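Local coordinates for inorganic pyrophosphatase (Shewanella sp. AS-11, PDB 6LL8), which probably hydrolyses diphosphate to two phosphates with the help of divalent metal ions, manganese being the usual cofactor, at residues A36-L39 / G40-P44; M123-F127 / Y128-I132; A270-T273 / E274-Y277. All blocks are in the same frame, centred on the assembly; numbering follows the deposited sequence.

Contact 1 (A36-L39 / G40-P44); sequences AARL and GELSP
Arg38 NH1 reaches two acceptors in the next residues of the chain: the backbone Gly40 O at 2.9 Å and Glu41 OE1, across a salt bridge, at 3.1 Å. Both oxygens lie at the edge of the guanidinium, close to its plane, while NH1 stands well above the carbonyl plane of Gly40 and above the Glu41 carboxylate plane. A water closes the ring, accepting from Arg38 NH2 and donating to Glu41 OE1 at 2.6 Å. NE is bonded in turn to Pro58 O, so partners at NE, NH1 and NH2 limit the rotation of the guanidinium. Arg38 CG is wedged between the backbone N and the carbonyl carbon (chi1 62°), and the chain then runs extended over the turn, its CD 3.3 Å from Gly40 O. The long arginine suits this place because its aliphatic part also packs: in the conformer given, CD meets Leu42 CD1 at 3.5 Å, the two side chains crossing at about a right angle, and both touch Ile17 of helix 14-29. Ser43 stands at the N-cap position of helix 44-53, its OG bonded to Thr46 OG1. This is the beta-to-alpha turn leaving strand 34-38 of the parallel sheet in the DHH domain, with Leu39 near the metal ligand His9.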
ATOM      1  N   ALA A  36      15.999   6.936   4.601  1.00  8.20           N
ATOM      2  CA  ALA A  36      14.770   6.134   4.499  1.00  8.47           C
ATOM      3  C   ALA A  36      14.211   5.839   5.881  1.00  8.88           C
ATOM      4  O   ALA A  36      14.971   5.501   6.808  1.00  9.63           O
ATOM      5  CB  ALA A  36      15.022   4.855   3.771  1.00  9.30           C
ATOM      6  N   ALA A  37      12.913   5.932   6.049  1.00  8.55           N
ATOM      7  CA  ALA A  37      12.286   5.649   7.331  1.00  8.76           C
ATOM      8  C   ALA A  37      10.998   4.867   7.122  1.00  8.30           C
ATOM      9  O   ALA A  37      10.499   4.725   5.993  1.00  9.18           O
ATOM     10  CB  ALA A  37      12.062   6.910   8.116  1.00 10.09           C
ATOM     11  N   ARG A  38      10.451   4.397   8.225  1.00  9.03           N
ATOM     12  CA  ARG A  38       9.188   3.660   8.245  1.00  9.10           C
ATOM     13  C   ARG A  38       8.372   4.044   9.481  1.00  8.92           C
ATOM     14  O   ARG A  38       8.946   4.322  10.538  1.00 10.02           O
ATOM     15  CB  ARG A  38       9.394   2.156   8.203  1.00  9.50           C
ATOM     16  CG  ARG A  38      10.160   1.579   9.382  1.00  9.54           C
ATOM     17  CD  ARG A  38      10.519   0.121   9.162  1.00 10.68           C
ATOM     18  NE  ARG A  38      11.470  -0.338  10.155  1.00 11.69           N
ATOM     19  CZ  ARG A  38      11.200  -0.944  11.297  1.00 12.32           C
ATOM     20  NH1 ARG A  38       9.970  -1.243  11.644  1.00 14.51           N
ATOM     21  NH2 ARG A  38      12.208  -1.295  12.072  1.00 14.76           N
ATOM     22  N   LEU A  39       7.062   3.970   9.343  1.00  9.17           N
ATOM     23  CA  LEU A  39       6.096   4.307  10.414  1.00  9.76           C
ATOM     24  C   LEU A  39       5.574   3.080  11.137  1.00 11.05           C
ATOM     25  O   LEU A  39       4.730   3.242  12.008  1.00 13.44           O
ATOM     26  CB  LEU A  39       4.933   5.060   9.810  1.00 10.01           C
ATOM     27  CG  LEU A  39       5.223   6.481   9.385  1.00 11.51           C
ATOM     28  CD1 LEU A  39       4.101   7.096   8.545  1.00 11.15           C
ATOM     29  CD2 LEU A  39       5.480   7.358  10.600  1.00 17.63           C
ATOM     30  N   GLY A  40       6.024   1.895  10.788  1.00 10.45           N
ATOM     31  CA  GLY A  40       5.544   0.668  11.420  1.00 11.44           C
ATOM     32  C   GLY A  40       6.480  -0.469  11.139  1.00 10.98           C
ATOM     33  O   GLY A  40       7.485  -0.308  10.453  1.00 10.91           O
ATOM     34  N   GLU A  41       6.115  -1.620  11.669  1.00 11.84           N
ATOM     35  CA  GLU A  41       6.819  -2.884  11.427  1.00 12.18           C
ATOM     36  C   GLU A  41       6.588  -3.349   9.998  1.00 11.09           C
ATOM     37  O   GLU A  41       5.682  -2.899   9.306  1.00 12.80           O
ATOM     38  CB  GLU A  41       6.349  -3.947  12.419  1.00 15.30           C
ATOM     39  CG  GLU A  41       6.596  -3.546  13.869  1.00 21.14           C
ATOM     40  CD  GLU A  41       7.996  -3.294  14.476  1.00 29.54           C
ATOM     41  OE1 GLU A  41       9.077  -3.257  13.795  1.00 36.87           O
ATOM     42  OE2 GLU A  41       8.015  -3.100  15.706  1.00 42.07           O
ATOM     43  N   LEU A  42       7.483  -4.207   9.558  1.00 11.53           N
ATOM     44  CA  LEU A  42       7.363  -4.822   8.229  0.50 10.87           C
ATOM     45  C   LEU A  42       6.387  -5.991   8.241  1.00 10.90           C
ATOM     46  O   LEU A  42       6.319  -6.753   9.195  1.00 12.37           O
ATOM     47  CB  LEU A  42       8.727  -5.286   7.745  0.50 11.25           C
ATOM     48  CG  LEU A  42       9.469  -4.259   6.907  0.50 12.77           C
ATOM     49  CD1 LEU A  42       9.739  -3.000   7.715  0.50 13.44           C
ATOM     50  CD2 LEU A  42      10.745  -4.899   6.382  0.50 13.29           C
ATOM     51  N   SER A  43       5.661  -6.112   7.146  1.00 10.46           N
ATOM     52  CA  SER A  43       4.891  -7.322   6.866  1.00 10.85           C
ATOM     53  C   SER A  43       5.827  -8.492   6.586  1.00 10.20           C
ATOM     54  O   SER A  43       6.998  -8.300   6.224  1.00 10.54           O
ATOM     55  CB  SER A  43       3.998  -7.116   5.678  1.00 11.51           C
ATOM     56  OG  SER A  43       4.797  -7.042   4.501  1.00 12.60           O
ATOM     57  N   PRO A  44       5.335  -9.739   6.725  1.00  9.82           N
ATOM     58  CA  PRO A  44       6.131 -10.883   6.276  1.00 10.18           C
ATOM     59  C   PRO A  44       6.611 -10.780   4.834  1.00  9.60           C
ATOM     60  O   PRO A  44       7.746 -11.151   4.541  1.00 10.14           O
ATOM     61  CB  PRO A  44       5.239 -12.084   6.549  1.00 12.15           C
ATOM     62  CG  PRO A  44       4.392 -11.630   7.736  1.00 14.08           C
ATOM     63  CD  PRO A  44       4.126 -10.154   7.465  1.00 11.65           C
TER
HETATM   64  O   HOH W   1      11.415  -2.419  14.577  1.00 51.71           O

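Contact 2 (M123-F127 / Y128-I132); sequences MMYDF and YQVKI
A Schellman motif ends helix 117-128, and its bonds join the last turn to the loop beyond: Val130 N donates to Tyr125 O at 3.1 Å, and Gln129 N makes a weak bond to Asp126 O at 3.2 Å. Gln129, at the C-prime position, has a positive phi (58°), which turns the chain off the helix axis; its polar side chain suits the exposed bend. One step earlier the ordinary helical bond from Tyr128 N to Met124 O is nearly straight.

Beyond the turn the loop folds back over the Tyr125 ring. Ile132 CG1 lies over one face, 3.9 Å from the ring centroid, a CH-pi contact, and approaches Tyr125 CD2 most closely, at 3.4 Å. Val130 CG1 touches Tyr125 CD2 at 3.9 Å, while Val130 O sits at the ring edge. Ile132 suits its place by laying a methylene on the ring face, while Val130 adds a methyl beside the rim. Tyr125 OH bonds to Ala22 O of helix 14-29, so the ring is held at its far end as well.

On another flank the neighbours Phe127 and Tyr128 form an edge-to-face pair, centroids 5.0 Å apart and planes at 77°. Phe127 swings its CG opposite the backbone N (chi1 175°), which brings CD2 over the centre of the Tyr128 ring. That ring also packs on Ile30 and Glu108. A serine in place of Tyr128 would probably leave the Phe127 edge without its aromatic face and open a gap beside Ile30. A Schellman motif with apolar packing between the last helical turn and the residues after it marks this C-terminal end of the helix, where the chain turns toward helix 134-147 of the DHH domain.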
ATOM      1  N   MET A 123      11.269   6.118 -12.890  1.00  8.97           N
ATOM      2  CA  MET A 123      11.247   7.295 -13.798  0.50  9.56           C
ATOM      3  C   MET A 123      12.134   8.405 -13.239  1.00  9.50           C
ATOM      4  O   MET A 123      12.768   9.121 -14.027  1.00 10.42           O
ATOM      5  CB  MET A 123       9.834   7.853 -13.971  0.50 10.19           C
ATOM      6  CG  MET A 123       8.910   6.945 -14.725  0.50  9.99           C
ATOM      7  SD  MET A 123       7.223   7.625 -14.581  0.50 11.61           S
ATOM      8  CE  MET A 123       6.278   6.362 -15.427  0.50 17.86           C
ATOM      9  N   MET A 124      12.190   8.551 -11.927  1.00  8.80           N
ATOM     10  CA  MET A 124      13.081   9.563 -11.327  1.00  9.04           C
ATOM     11  C   MET A 124      14.549   9.202 -11.542  1.00  8.90           C
ATOM     12  O   MET A 124      15.358  10.075 -11.913  1.00 10.09           O
ATOM     13  CB  MET A 124      12.749   9.715  -9.845  1.00  8.88           C
ATOM     14  CG  MET A 124      11.351  10.170  -9.584  1.00  9.98           C
ATOM     15  SD  MET A 124      10.872  10.203  -7.837  1.00 11.28           S
ATOM     16  CE  MET A 124      11.770  11.632  -7.290  1.00 11.46           C
ATOM     17  N   TYR A 125      14.919   7.948 -11.364  1.00  8.85           N
ATOM     18  CA  TYR A 125      16.296   7.531 -11.654  1.00  9.59           C
ATOM     19  C   TYR A 125      16.624   7.852 -13.113  1.00 10.07           C
ATOM     20  O   TYR A 125      17.732   8.334 -13.392  1.00 11.46           O
ATOM     21  CB  TYR A 125      16.531   6.039 -11.423  1.00  9.46           C
ATOM     22  CG  TYR A 125      16.813   5.648  -9.999  1.00  8.92           C
ATOM     23  CD1 TYR A 125      15.812   5.344  -9.092  1.00  9.33           C
ATOM     24  CD2 TYR A 125      18.120   5.430  -9.615  1.00  9.73           C
ATOM     25  CE1 TYR A 125      16.110   4.929  -7.807  1.00  9.19           C
ATOM     26  CE2 TYR A 125      18.436   5.022  -8.333  1.00  9.16           C
ATOM     27  CZ  TYR A 125      17.425   4.743  -7.419  1.00  8.42           C
ATOM     28  OH  TYR A 125      17.767   4.309  -6.162  1.00  9.33           O
ATOM     29  N   ASP A 126      15.704   7.574 -14.025  1.00 10.29           N
ATOM     30  CA  ASP A 126      15.928   7.833 -15.465  1.00 11.87           C
ATOM     31  C   ASP A 126      16.125   9.331 -15.678  1.00 11.04           C
ATOM     32  O   ASP A 126      17.018   9.730 -16.459  1.00 13.29           O
ATOM     33  CB  ASP A 126      14.757   7.373 -16.329  1.00 14.80           C
ATOM     34  CG  ASP A 126      14.509   5.884 -16.399  1.00 19.69           C
ATOM     35  OD1 ASP A 126      15.394   5.130 -16.096  1.00 20.57           O
ATOM     36  OD2 ASP A 126      13.374   5.515 -16.819  1.00 24.81           O
ATOM     37  N   PHE A 127      15.317  10.146 -15.048  1.00 11.27           N
ATOM     38  CA  PHE A 127      15.395  11.604 -15.221  1.00 11.68           C
ATOM     39  C   PHE A 127      16.772  12.106 -14.791  1.00 11.88           C
ATOM     40  O   PHE A 127      17.358  12.964 -15.474  1.00 13.27           O
ATOM     41  CB  PHE A 127      14.290  12.281 -14.412  1.00 12.35           C
ATOM     42  CG  PHE A 127      14.361  13.782 -14.424  1.00 12.10           C
ATOM     43  CD1 PHE A 127      14.012  14.513 -15.547  1.00 15.07           C
ATOM     44  CD2 PHE A 127      14.820  14.470 -13.312  1.00 14.08           C
ATOM     45  CE1 PHE A 127      14.115  15.897 -15.542  1.00 16.30           C
ATOM     46  CE2 PHE A 127      14.921  15.847 -13.321  1.00 15.81           C
ATOM     47  CZ  PHE A 127      14.549  16.559 -14.432  1.00 16.50           C
ATOM     48  N   TYR A 128      17.266  11.665 -13.645  1.00 10.88           N
ATOM     49  CA  TYR A 128      18.562  12.117 -13.102  1.00 11.86           C
ATOM     50  C   TYR A 128      19.749  11.370 -13.716  1.00 12.36           C
ATOM     51  O   TYR A 128      20.904  11.715 -13.436  1.00 14.23           O
ATOM     52  CB  TYR A 128      18.556  11.976 -11.576  1.00 12.09           C
ATOM     53  CG  TYR A 128      17.646  12.936 -10.869  1.00 12.11           C
ATOM     54  CD1 TYR A 128      17.959  14.280 -10.818  1.00 13.43           C
ATOM     55  CD2 TYR A 128      16.497  12.496 -10.249  1.00 12.68           C
ATOM     56  CE1 TYR A 128      17.169  15.174 -10.121  1.00 13.09           C
ATOM     57  CE2 TYR A 128      15.685  13.382  -9.570  1.00 14.49           C
ATOM     58  CZ  TYR A 128      16.027  14.718  -9.491  1.00 14.04           C
ATOM     59  OH  TYR A 128      15.215  15.561  -8.789  1.00 17.07           O
ATOM     60  N   GLN A 129      19.483  10.343 -14.497  1.00 13.02           N
ATOM     61  CA  GLN A 129      20.537   9.516 -15.134  1.00 13.85           C
ATOM     62  C   GLN A 129      21.451   8.923 -14.060  1.00 13.58           C
ATOM     63  O   GLN A 129      22.676   8.842 -14.224  1.00 16.41           O
ATOM     64  CB  GLN A 129      21.298  10.313 -16.184  1.00 16.93           C
ATOM     65  CG  GLN A 129      20.440  10.801 -17.349  1.00 21.66           C
ATOM     66  CD  GLN A 129      21.281  11.620 -18.299  1.00 32.11           C
ATOM     67  OE1 GLN A 129      21.596  12.786 -18.050  1.00 42.04           O
ATOM     68  NE2 GLN A 129      21.730  10.969 -19.348  1.00 41.64           N
ATOM     69  N   VAL A 130      20.844   8.403 -13.013  1.00 12.12           N
ATOM     70  CA  VAL A 130      21.555   7.681 -11.931  1.00 11.53           C
ATOM     71  C   VAL A 130      21.386   6.173 -12.126  1.00 12.08           C
ATOM     72  O   VAL A 130      20.262   5.676 -12.353  1.00 12.91           O
ATOM     73  CB  VAL A 130      21.017   8.147 -10.566  1.00 11.78           C
ATOM     74  CG1 VAL A 130      21.527   7.286  -9.446  1.00 12.35           C
ATOM     75  CG2 VAL A 130      21.382   9.607 -10.350  1.00 14.20           C
ATOM     76  N   LYS A 131      22.484   5.447 -12.023  1.00 13.43           N
ATOM     77  CA  LYS A 131      22.475   3.990 -12.181  1.00 13.89           C
ATOM     78  C   LYS A 131      21.735   3.364 -11.001  1.00 12.41           C
ATOM     79  O   LYS A 131      21.895   3.772  -9.842  1.00 13.18           O
ATOM     80  CB  LYS A 131      23.905   3.455 -12.209  1.00 17.79           C
ATOM     81  CG  LYS A 131      24.731   3.962 -13.368  1.00 25.91           C
ATOM     82  CD  LYS A 131      24.129   3.737 -14.741  1.00 36.18           C
ATOM     83  CE  LYS A 131      25.007   4.311 -15.837  1.00 48.79           C
ATOM     84  NZ  LYS A 131      24.796   5.770 -16.025  1.00 57.45           N
ATOM     85  N   ILE A 132      20.948   2.347 -11.300  1.00 12.58           N
ATOM     86  CA  ILE A 132      20.209   1.593 -10.248  1.00 10.98           C
ATOM     87  C   ILE A 132      21.064   0.385  -9.905  1.00 10.84           C
ATOM     88  O   ILE A 132      21.287  -0.465 -10.770  1.00 12.55           O
ATOM     89  CB  ILE A 132      18.810   1.165 -10.723  1.00 11.46           C
ATOM     90  CG1 ILE A 132      18.016   2.379 -11.211  1.00 13.31           C
ATOM     91  CG2 ILE A 132      18.118   0.438  -9.575  1.00 12.68           C
ATOM     92  CD1 ILE A 132      16.660   2.052 -11.778  1.00 16.07           C
TER

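Contact 3 (A270-T273 / E274-Y277); sequences ADLT and ERAY
Asp271 and Arg275, one helical turn apart, join in a salt bridge: in the arginine conformer given, Arg275 NE donates to Asp271 OD1 at 2.8 Å with a nearly straight N-H. The oxygen lies in the guanidinium plane, but NE comes from above the carboxylate plane, the two groups being turned 47° from each other. Asp271 CG sits between its backbone N and carbonyl carbon (chi1 61°), and Arg275 in this conformer bends at chi3 (-65°), folding NE back onto the acid while its CD packs 3.3 Å from Asp271 OD2. Its NH2 goes on to Ser269 OG. Asp271 holds the N-cap position of helix 272-277, yet its carboxylate makes no capping bond and serves the arginine instead. This short helix of the DHHA2 domain follows strand 260-267 and packs against strands of the mixed sheet and against helix 294-307. Its buried side carries Leu272, touching Leu250 and Phe306, and Thr273, whose OG1 bonds to Lys279 O. Small Ala276 suits its place beside Leu302, with CB 3.8 Å above the centre of the Tyr277 ring. Tyr277 lays CD2 3.9 Å from Thr273 CB, and its OH reaches Val298 O, tying the helix end to helix 294-307.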
ATOM      1  N   ALA A 270     -26.446   1.085   6.662  1.00 19.02           N
ATOM      2  CA  ALA A 270     -26.922  -0.293   6.400  1.00 20.48           C
ATOM      3  C   ALA A 270     -26.826  -0.628   4.909  1.00 18.70           C
ATOM      4  O   ALA A 270     -26.785  -1.822   4.580  1.00 24.44           O
ATOM      5  CB  ALA A 270     -28.327  -0.485   6.910  1.00 25.67           C
ATOM      6  N   ASP A 271     -26.809   0.363   4.016  1.00 18.80           N
ATOM      7  CA  ASP A 271     -26.841   0.087   2.555  1.00 18.80           C
ATOM      8  C   ASP A 271     -25.520   0.498   1.888  1.00 17.52           C
ATOM      9  O   ASP A 271     -25.495   0.779   0.682  1.00 18.51           O
ATOM     10  CB  ASP A 271     -28.030   0.786   1.910  1.00 22.37           C
ATOM     11  CG  ASP A 271     -27.993   2.294   2.058  1.00 32.23           C
ATOM     12  OD1 ASP A 271     -27.102   2.810   2.770  1.00 28.40           O
ATOM     13  OD2 ASP A 271     -28.891   2.944   1.474  1.00 42.00           O
ATOM     14  N   LEU A 272     -24.426   0.504   2.644  1.00 16.10           N
ATOM     15  CA  LEU A 272     -23.141   1.053   2.137  1.00 15.75           C
ATOM     16  C   LEU A 272     -22.776   0.424   0.798  1.00 14.10           C
ATOM     17  O   LEU A 272     -22.474   1.183  -0.144  1.00 15.40           O
ATOM     18  CB  LEU A 272     -22.043   0.759   3.158  1.00 14.83           C
ATOM     19  CG  LEU A 272     -20.710   1.427   2.831  1.00 14.39           C
ATOM     20  CD1 LEU A 272     -20.766   2.914   3.067  1.00 18.54           C
ATOM     21  CD2 LEU A 272     -19.575   0.818   3.635  1.00 16.49           C
ATOM     22  N   THR A 273     -22.688  -0.899   0.694  1.00 14.15           N
ATOM     23  CA  THR A 273     -22.166  -1.522  -0.548  1.00 13.89           C
ATOM     24  C   THR A 273     -23.226  -1.525  -1.647  1.00 15.50           C
ATOM     25  O   THR A 273     -22.857  -1.444  -2.823  1.00 15.17           O
ATOM     26  CB  THR A 273     -21.557  -2.905  -0.312  1.00 13.48           C
ATOM     27  OG1 THR A 273     -22.548  -3.811   0.149  1.00 14.27           O
ATOM     28  CG2 THR A 273     -20.429  -2.877   0.695  1.00 14.11           C
ATOM     29  N   GLU A 274     -24.500  -1.567  -1.286  1.00 16.55           N
ATOM     30  CA  GLU A 274     -25.573  -1.368  -2.284  0.70 18.56           C
ATOM     31  C   GLU A 274     -25.366  -0.013  -2.972  1.00 17.73           C
ATOM     32  O   GLU A 274     -25.370   0.039  -4.205  1.00 19.92           O
ATOM     33  CB  GLU A 274     -26.936  -1.485  -1.591  0.70 20.82           C
ATOM     34  CG  GLU A 274     -28.134  -1.342  -2.522  0.70 26.97           C
ATOM     35  CD  GLU A 274     -29.434  -1.940  -1.996  0.70 35.13           C
ATOM     36  OE1 GLU A 274     -29.643  -1.961  -0.762  0.70 44.23           O
ATOM     37  OE2 GLU A 274     -30.236  -2.391  -2.826  0.70 44.96           O
ATOM     38  N   ARG A 275     -25.176   1.040  -2.185  1.00 17.26           N
ATOM     39  CA  ARG A 275     -25.053   2.419  -2.724  0.60 19.00           C
ATOM     40  C   ARG A 275     -23.729   2.563  -3.484  1.00 18.03           C
ATOM     41  O   ARG A 275     -23.726   3.161  -4.592  1.00 21.07           O
ATOM     42  CB  ARG A 275     -25.176   3.469  -1.616  0.60 20.04           C
ATOM     43  CG  ARG A 275     -26.593   3.652  -1.082  0.60 22.05           C
ATOM     44  CD  ARG A 275     -26.677   4.852  -0.155  0.60 24.10           C
ATOM     45  NE  ARG A 275     -25.860   4.595   1.020  0.60 23.06           N
ATOM     46  CZ  ARG A 275     -24.718   5.212   1.351  0.60 18.61           C
ATOM     47  NH1 ARG A 275     -24.206   6.183   0.616  0.60 21.21           N
ATOM     48  NH2 ARG A 275     -24.083   4.849   2.441  0.60 17.64           N
ATOM     49  N   ALA A 276     -22.628   2.085  -2.925  1.00 16.05           N
ATOM     50  CA  ALA A 276     -21.310   2.320  -3.546  1.00 16.32           C
ATOM     51  C   ALA A 276     -21.121   1.467  -4.800  1.00 16.29           C
ATOM     52  O   ALA A 276     -20.562   1.992  -5.764  1.00 18.35           O
ATOM     53  CB  ALA A 276     -20.208   2.078  -2.550  1.00 16.52           C
ATOM     54  N   TYR A 277     -21.509   0.192  -4.785  1.00 15.52           N
ATOM     55  CA  TYR A 277     -21.116  -0.812  -5.803  1.00 15.92           C
ATOM     56  C   TYR A 277     -22.322  -1.418  -6.513  1.00 17.12           C
ATOM     57  O   TYR A 277     -22.113  -2.221  -7.436  1.00 18.60           O
ATOM     58  CB  TYR A 277     -20.273  -1.928  -5.172  1.00 15.91           C
ATOM     59  CG  TYR A 277     -19.113  -1.409  -4.355  1.00 15.05           C
ATOM     60  CD1 TYR A 277     -18.135  -0.621  -4.924  1.00 16.82           C
ATOM     61  CD2 TYR A 277     -19.006  -1.704  -3.009  1.00 14.84           C
ATOM     62  CE1 TYR A 277     -17.067  -0.152  -4.176  1.00 15.28           C
ATOM     63  CE2 TYR A 277     -17.953  -1.234  -2.247  1.00 13.95           C
ATOM     64  CZ  TYR A 277     -16.982  -0.447  -2.829  1.00 12.77           C
ATOM     65  OH  TYR A 277     -15.967   0.009  -2.038  1.00 14.07           O
TER

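The three contacts come in series along the chain, and none touches another. Contacts 1 and 2 both lie in the DHH domain, their centres about 25 Å apart: contact 1 follows strand 34-38 of the parallel sheet and leads into helix 44-53. Helix 14-29 links them, since residues of both pack on it. Contact 3 belongs to the DHHA2 domain, on the other side of the chain's centre, its centre about 33 Å from that of contact 1 and about 44 Å from that of contact 2. Contact 1 comes closest to the magnesium ions, while contacts 1 and 3 each bring a side chain to within about 12 Å of the imidodiphosphate, whose pocket takes residues from both domains; contact 2 lies at the C-terminal end of helix 117-128.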